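Histidyl-trna synthetase (Thermus thermophilus, PDB 1ADJ) catalyses the ATP-dependent attachment of L-histidine to its cognate tRNA, releasing AMP and diphosphate, as a homodimeric class II aminoacyl-tRNA synthetase. Local coordinates at residues Pro42-Thr47 against Leu76-Glu81; Tyr263-Ala268 against Arg287-Ser292. All blocks are in the same frame, centred on the assembly; numbering follows the deposited sequence.

Contact 1. Residues Pro42-Thr47 against Leu76-Glu81; sequences PIFEET and LTLRPE. With HIS (histidine), chain F.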
loop_
_atom_site.group_PDB
_atom_site.type_symbol
_atom_site.label_atom_id
_atom_site.label_comp_id
_atom_site.label_asym_id
_atom_site.label_seq_id
_atom_site.Cartn_x
_atom_site.Cartn_y
_atom_site.Cartn_z
ATOM N N PRO A 42 -7.006 -4.466 -7.217
ATOM C CA PRO A 42 -5.742 -5.116 -7.578
ATOM C C PRO A 42 -4.810 -4.191 -8.356
ATOM O O PRO A 42 -5.251 -3.204 -8.932
ATOM C CB PRO A 42 -6.202 -6.278 -8.442
ATOM C CG PRO A 42 -7.513 -6.635 -7.840
ATOM C CD PRO A 42 -8.146 -5.288 -7.663
ATOM N N ILE A 43 -3.527 -4.525 -8.378
ATOM C CA ILE A 43 -2.520 -3.731 -9.074
ATOM C C ILE A 43 -2.710 -3.793 -10.592
ATOM O O ILE A 43 -2.274 -2.897 -11.317
ATOM C CB ILE A 43 -1.099 -4.192 -8.666
ATOM C CG1 ILE A 43 -0.834 -3.814 -7.205
ATOM C CG2 ILE A 43 -0.033 -3.585 -9.568
ATOM C CD1 ILE A 43 -0.629 -2.339 -6.971
ATOM N N PHE A 44 -3.353 -4.849 -11.077
ATOM C CA PHE A 44 -3.605 -4.987 -12.508
ATOM C C PHE A 44 -5.019 -5.478 -12.784
ATOM O O PHE A 44 -5.653 -6.116 -11.933
ATOM C CB PHE A 44 -2.544 -5.866 -13.222
ATOM C CG PHE A 44 -2.257 -7.181 -12.543
ATOM C CD1 PHE A 44 -3.214 -8.191 -12.498
ATOM C CD2 PHE A 44 -1.020 -7.406 -11.950
ATOM C CE1 PHE A 44 -2.946 -9.410 -11.871
ATOM C CE2 PHE A 44 -0.736 -8.626 -11.316
ATOM C CZ PHE A 44 -1.703 -9.629 -11.278
ATOM N N GLU A 45 -5.522 -5.120 -13.960
ATOM C CA GLU A 45 -6.861 -5.500 -14.394
ATOM C C GLU A 45 -6.735 -6.077 -15.802
ATOM O O GLU A 45 -5.658 -6.000 -16.411
ATOM C CB GLU A 45 -7.760 -4.257 -14.473
ATOM C CG GLU A 45 -8.012 -3.524 -13.161
ATOM C CD GLU A 45 -9.203 -4.073 -12.379
ATOM O OE1 GLU A 45 -9.983 -4.879 -12.940
ATOM O OE2 GLU A 45 -9.366 -3.682 -11.201
ATOM N N GLU A 46 -7.819 -6.663 -16.313
ATOM C CA GLU A 46 -7.815 -7.181 -17.676
ATOM C C GLU A 46 -7.567 -5.930 -18.492
ATOM O O GLU A 46 -8.222 -4.911 -18.259
ATOM C CB GLU A 46 -9.181 -7.721 -18.071
ATOM C CG GLU A 46 -9.631 -8.952 -17.329
ATOM C CD GLU A 46 -10.940 -9.496 -17.876
ATOM O OE1 GLU A 46 -11.102 -9.535 -19.118
ATOM O OE2 GLU A 46 -11.809 -9.883 -17.064
ATOM N N THR A 47 -6.655 -6.001 -19.453
ATOM C CA THR A 47 -6.317 -4.846 -20.278
ATOM C C THR A 47 -7.534 -4.082 -20.821
ATOM O O THR A 47 -7.491 -2.859 -20.971
ATOM C CB THR A 47 -5.395 -5.256 -21.433
ATOM O OG1 THR A 47 -4.752 -4.095 -21.970
ATOM C CG2 THR A 47 -6.183 -5.959 -22.529
ATOM N N LEU A 76 -3.152 -8.566 -19.355
ATOM C CA LEU A 76 -3.279 -7.849 -18.089
ATOM C C LEU A 76 -2.518 -6.533 -18.177
ATOM O O LEU A 76 -1.483 -6.453 -18.846
ATOM C CB LEU A 76 -2.713 -8.695 -16.942
ATOM C CG LEU A 76 -3.586 -9.728 -16.214
ATOM C CD1 LEU A 76 -4.794 -10.157 -17.035
ATOM C CD2 LEU A 76 -2.727 -10.920 -15.844
ATOM N N THR A 77 -3.008 -5.508 -17.487
ATOM C CA THR A 77 -2.355 -4.209 -17.516
ATOM C C THR A 77 -2.234 -3.575 -16.143
ATOM O O THR A 77 -3.161 -3.627 -15.329
ATOM C CB THR A 77 -3.093 -3.242 -18.461
ATOM O OG1 THR A 77 -3.068 -3.772 -19.791
ATOM C CG2 THR A 77 -2.431 -1.882 -18.470
ATOM N N LEU A 78 -1.049 -3.034 -15.878
ATOM C CA LEU A 78 -0.753 -2.345 -14.632
ATOM C C LEU A 78 -1.605 -1.081 -14.607
ATOM O O LEU A 78 -1.501 -0.220 -15.493
ATOM C CB LEU A 78 0.733 -1.972 -14.572
ATOM C CG LEU A 78 1.688 -2.855 -13.765
ATOM C CD1 LEU A 78 1.403 -4.322 -14.001
ATOM C CD2 LEU A 78 3.129 -2.510 -14.112
ATOM N N ARG A 79 -2.478 -1.013 -13.610
ATOM C CA ARG A 79 -3.391 0.110 -13.397
ATOM C C ARG A 79 -2.719 1.480 -13.533
ATOM O O ARG A 79 -1.792 1.821 -12.787
ATOM C CB ARG A 79 -4.076 -0.052 -12.025
ATOM C CG ARG A 79 -4.416 1.231 -11.314
ATOM C CD ARG A 79 -3.767 1.277 -9.939
ATOM N NE ARG A 79 -4.482 0.459 -8.966
ATOM C CZ ARG A 79 -4.162 0.366 -7.680
ATOM N NH1 ARG A 79 -3.136 1.042 -7.197
ATOM N NH2 ARG A 79 -4.875 -0.406 -6.875
ATOM N N PRO A 80 -3.141 2.258 -14.539
ATOM C CA PRO A 80 -2.608 3.599 -14.809
ATOM C C PRO A 80 -3.438 4.702 -14.154
ATOM O O PRO A 80 -2.999 5.847 -14.058
ATOM C CB PRO A 80 -2.707 3.688 -16.325
ATOM C CG PRO A 80 -4.004 3.001 -16.585
ATOM C CD PRO A 80 -3.974 1.791 -15.661
ATOM N N GLU A 81 -4.627 4.334 -13.682
ATOM C CA GLU A 81 -5.566 5.260 -13.066
ATOM C C GLU A 81 -6.605 4.436 -12.300
ATOM O O GLU A 81 -6.820 3.263 -12.619
ATOM C CB GLU A 81 -6.184 6.123 -14.174
ATOM C CG GLU A 81 -7.622 6.568 -13.995
ATOM C CD GLU A 81 -8.623 5.579 -14.552
ATOM O OE1 GLU A 81 -8.253 4.711 -15.372
ATOM O OE2 GLU A 81 -9.797 5.674 -14.169
HETATM N N HIS F . -9.221 8.900 -12.876
HETATM C CA HIS F . -8.906 10.323 -12.792
HETATM C C HIS F . -7.411 10.588 -12.930
HETATM O O HIS F . -6.672 9.605 -13.131
HETATM C CB HIS F . -9.444 10.912 -11.481
HETATM C CG HIS F . -10.932 10.831 -11.361
HETATM N ND1 HIS F . -11.778 11.252 -12.362
HETATM C CD2 HIS F . -11.726 10.322 -10.390
HETATM C CE1 HIS F . -13.026 11.004 -12.018
HETATM N NE2 HIS F . -13.022 10.440 -10.826
HETATM O OXT HIS F . -6.993 11.768 -12.867
#
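The guanidinium group of Arg-79 has Ile-43 over one face, with CD1 of Ile-43 4.2 Å from NH1 of Arg-79, while the carbonyl O of Pro-42 approaches it obliquely. The Phe-44 ring meets two leucines of the neighbouring strand at a slant: CD1 of Phe-44 is 4.0 Å from CG of Leu-76, and CD1 of Leu-78 lies near. Its CG sits between backbone N and carbonyl carbon (chi1 49°), placing the ring beside both leucines; it also meets Phe-66 of the second subunit edge-to-face. The backbones form an antiparallel pairing in the catalytic region of this class II synthetase. Glu-45 and Thr-77 are a hydrogen-bonded pair, N of Glu-45 donating to O of Thr-77 at 3.1 Å and N of Thr-77 to O of Glu-45 at 2.9 Å. Arg-79 N reaches Ile-43 O at 3.0 Å, and at the other end OG1 of Thr-47 and OG1 of Thr-77 join at 2.8 Å. Bends at chi2 and chi3 carry the Arg-79 tip along Pro-42 and Ile-43, where NH1 bonds the carbonyl of Pro-109. A methionine here would probably leave that carbonyl without its donor and Ile-43 without the flat cation against its methyl. Past Arg-79 the chain leads to Glu-81, which lies beside the amino group of the bound histidine and bonds Ala-84 N through OE2. Strand 44-46 borders a three-stranded sheet with 75-78 central; strand 102-111 packs against Ile-43 and Leu-78, Arg-88 of helix 83-92 pairs with Glu-45, and Gln-123 of the second subunit bonds Ile-43 N.

Contact 2. Residues Tyr263-Ala268 against Arg287-Ser292; sequences YYVRTA and RYDGLS. With HIS (histidine), chain F.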
loop_
_atom_site.group_PDB
_atom_site.type_symbol
_atom_site.label_atom_id
_atom_site.label_comp_id
_atom_site.label_asym_id
_atom_site.label_seq_id
_atom_site.Cartn_x
_atom_site.Cartn_y
_atom_site.Cartn_z
ATOM N N TYR A 263 -13.621 9.147 -20.752
ATOM C CA TYR A 263 -14.887 8.777 -20.108
ATOM C C TYR A 263 -15.647 9.946 -19.456
ATOM O O TYR A 263 -16.794 9.786 -19.024
ATOM C CB TYR A 263 -14.659 7.654 -19.084
ATOM C CG TYR A 263 -13.641 7.948 -17.992
ATOM C CD1 TYR A 263 -13.692 9.133 -17.256
ATOM C CD2 TYR A 263 -12.648 7.023 -17.679
ATOM C CE1 TYR A 263 -12.788 9.386 -16.236
ATOM C CE2 TYR A 263 -11.741 7.266 -16.661
ATOM C CZ TYR A 263 -11.815 8.450 -15.939
ATOM O OH TYR A 263 -10.940 8.680 -14.902
ATOM N N TYR A 264 -14.996 11.106 -19.385
ATOM C CA TYR A 264 -15.576 12.302 -18.779
ATOM C C TYR A 264 -16.759 12.888 -19.515
ATOM O O TYR A 264 -16.758 13.006 -20.733
ATOM C CB TYR A 264 -14.526 13.395 -18.624
ATOM C CG TYR A 264 -13.582 13.179 -17.478
ATOM C CD1 TYR A 264 -14.053 12.997 -16.183
ATOM C CD2 TYR A 264 -12.212 13.172 -17.687
ATOM C CE1 TYR A 264 -13.183 12.816 -15.127
ATOM C CE2 TYR A 264 -11.336 12.990 -16.644
ATOM C CZ TYR A 264 -11.822 12.816 -15.367
ATOM O OH TYR A 264 -10.930 12.655 -14.338
ATOM N N VAL A 265 -17.739 13.326 -18.745
ATOM C CA VAL A 265 -18.939 13.929 -19.281
ATOM C C VAL A 265 -19.376 14.978 -18.255
ATOM O O VAL A 265 -19.364 14.719 -17.057
ATOM C CB VAL A 265 -20.041 12.863 -19.511
ATOM C CG1 VAL A 265 -20.483 12.253 -18.206
ATOM C CG2 VAL A 265 -21.227 13.475 -20.217
ATOM N N ARG A 266 -19.692 16.178 -18.725
ATOM C CA ARG A 266 -20.121 17.271 -17.866
ATOM C C ARG A 266 -19.006 17.858 -17.001
ATOM O O ARG A 266 -17.977 18.253 -17.541
ATOM C CB ARG A 266 -21.352 16.876 -17.046
ATOM C CG ARG A 266 -22.577 16.666 -17.914
ATOM C CD ARG A 266 -23.851 16.420 -17.118
ATOM N NE ARG A 266 -25.006 16.369 -18.011
ATOM C CZ ARG A 266 -26.274 16.305 -17.619
ATOM N NH1 ARG A 266 -26.584 16.280 -16.332
ATOM N NH2 ARG A 266 -27.243 16.281 -18.524
ATOM N N THR A 267 -19.194 17.915 -15.681
ATOM C CA THR A 267 -18.210 18.516 -14.778
ATOM C C THR A 267 -16.776 18.007 -14.919
ATOM O O THR A 267 -16.534 16.805 -15.049
ATOM C CB THR A 267 -18.621 18.367 -13.292
ATOM O OG1 THR A 267 -20.019 18.648 -13.142
ATOM C CG2 THR A 267 -17.834 19.346 -12.430
ATOM N N ALA A 268 -15.837 18.946 -14.871
ATOM C CA ALA A 268 -14.410 18.666 -14.959
ATOM C C ALA A 268 -13.755 19.733 -14.108
ATOM O O ALA A 268 -14.099 20.914 -14.221
ATOM C CB ALA A 268 -13.933 18.784 -16.382
ATOM N N ARG A 287 -17.087 14.279 -13.790
ATOM C CA ARG A 287 -18.166 13.314 -13.891
ATOM C C ARG A 287 -17.859 12.351 -15.033
ATOM O O ARG A 287 -17.113 12.697 -15.953
ATOM C CB ARG A 287 -19.481 14.054 -14.100
ATOM C CG ARG A 287 -20.705 13.176 -14.054
ATOM C CD ARG A 287 -21.942 14.005 -13.812
ATOM N NE ARG A 287 -22.229 14.198 -12.390
ATOM C CZ ARG A 287 -22.778 13.264 -11.621
ATOM N NH1 ARG A 287 -23.081 12.072 -12.135
ATOM N NH2 ARG A 287 -23.103 13.540 -10.367
ATOM N N TYR A 288 -18.414 11.145 -14.979
ATOM C CA TYR A 288 -18.135 10.151 -16.007
ATOM C C TYR A 288 -19.243 9.115 -16.156
ATOM O O TYR A 288 -19.019 7.908 -16.033
ATOM C CB TYR A 288 -16.795 9.454 -15.705
ATOM C CG TYR A 288 -16.708 8.926 -14.290
ATOM C CD1 TYR A 288 -17.285 7.697 -13.947
ATOM C CD2 TYR A 288 -16.122 9.692 -13.277
ATOM C CE1 TYR A 288 -17.292 7.244 -12.636
ATOM C CE2 TYR A 288 -16.121 9.250 -11.954
ATOM C CZ TYR A 288 -16.714 8.026 -11.644
ATOM O OH TYR A 288 -16.773 7.605 -10.340
ATOM N N ASP A 289 -20.454 9.583 -16.405
ATOM C CA ASP A 289 -21.576 8.671 -16.598
ATOM C C ASP A 289 -21.317 7.930 -17.919
ATOM O O ASP A 289 -20.701 8.483 -18.837
ATOM C CB ASP A 289 -22.889 9.465 -16.670
ATOM C CG ASP A 289 -23.117 10.363 -15.443
ATOM O OD1 ASP A 289 -22.186 10.571 -14.629
ATOM O OD2 ASP A 289 -24.246 10.870 -15.291
ATOM N N GLY A 290 -21.724 6.670 -18.001
ATOM C CA GLY A 290 -21.504 5.936 -19.234
ATOM C C GLY A 290 -20.290 5.031 -19.200
ATOM O O GLY A 290 -20.199 4.090 -19.997
ATOM N N LEU A 291 -19.363 5.299 -18.278
ATOM C CA LEU A 291 -18.156 4.480 -18.124
ATOM C C LEU A 291 -18.535 3.042 -17.774
ATOM O O LEU A 291 -18.002 2.086 -18.350
ATOM C CB LEU A 291 -17.240 5.064 -17.043
ATOM C CG LEU A 291 -16.010 4.250 -16.645
ATOM C CD1 LEU A 291 -15.173 3.929 -17.861
ATOM C CD2 LEU A 291 -15.196 5.021 -15.640
ATOM N N SER A 292 -19.478 2.891 -16.850
ATOM C CA SER A 292 -19.932 1.570 -16.446
ATOM C C SER A 292 -20.440 0.792 -17.655
ATOM O O SER A 292 -20.168 -0.404 -17.801
ATOM C CB SER A 292 -21.037 1.695 -15.401
ATOM O OG SER A 292 -22.050 2.574 -15.853
HETATM N N HIS F . -9.221 8.900 -12.876
HETATM C CA HIS F . -8.906 10.323 -12.792
HETATM C C HIS F . -7.411 10.588 -12.930
HETATM O O HIS F . -6.672 9.605 -13.131
HETATM C CB HIS F . -9.444 10.912 -11.481
HETATM C CG HIS F . -10.932 10.831 -11.361
HETATM N ND1 HIS F . -11.778 11.252 -12.362
HETATM C CD2 HIS F . -11.726 10.322 -10.390
HETATM C CE1 HIS F . -13.026 11.004 -12.018
HETATM N NE2 HIS F . -13.022 10.440 -10.826
HETATM O OXT HIS F . -6.993 11.768 -12.867
#
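Leu-291 and Tyr-288 both pack on the same side of the Tyr-263 ring, and along this side chain the neighbours change gradually from leucine to tyrosine to substrate. Its CB lies 4.0 Å from CD1 of Leu-291. CG stands between backbone N and carbonyl carbon (chi1 57°), and the ring it carries runs alongside both partners. Leu-291 CD2, nearest to CD2 of the tyrosine, sits over the ring face, a CH-pi contact 4.2 Å from the centroid of Tyr-263, whereas CB of Tyr-288 comes in at a slant, 3.5 Å from CD1 of Tyr-263 and close to CE1 too. CE1 is also over the centre of the Tyr-264 ring. At the tip, OH accepts a hydrogen bond from N of the bound histidine, 2.7 Å away, and bonds Thr-83 as well. The edge of the Tyr-264 ring faces the carbonyl O of Arg-287, which takes a bond from Val-265 N at 2.9 Å. Further along, Arg-287 NH1 forms a salt bridge with the syn lone pair of Asp-289 OD1 at 3.0 Å, while its NH2 pairs with Asp-140. The chemistry is that of substrate recognition: Tyr-263 OH holds the amino group, Tyr-264 OH bonds imidazole ND1 at 2.6 Å, and the Tyr-288 ring flanks the imidazole, so the pocket, with Glu-130 as a further hydrogen-bond partner, reads both amino group and imidazole.

From the N terminus the chain runs through helix 14-33 and strand 37-40 before contact 1 closes the excursion from 47 to 76, which holds two helices and strand 67-69. Contact 2 opens much later and closes the shorter loop from 268 to 287, where strands 267-272 and 281-287 turn back on each other within the large mixed sheet. The two are in series, neither nested nor crossed, with centres about 20 Å apart. One ties a small sheet to the dimer interface, the other the large sheet to the turn before helix 291-294. They meet at the bound histidine, where Glu-81 OE2 and Tyr-263 OH lie 3.3 Å apart, a probable, weak hydrogen bond.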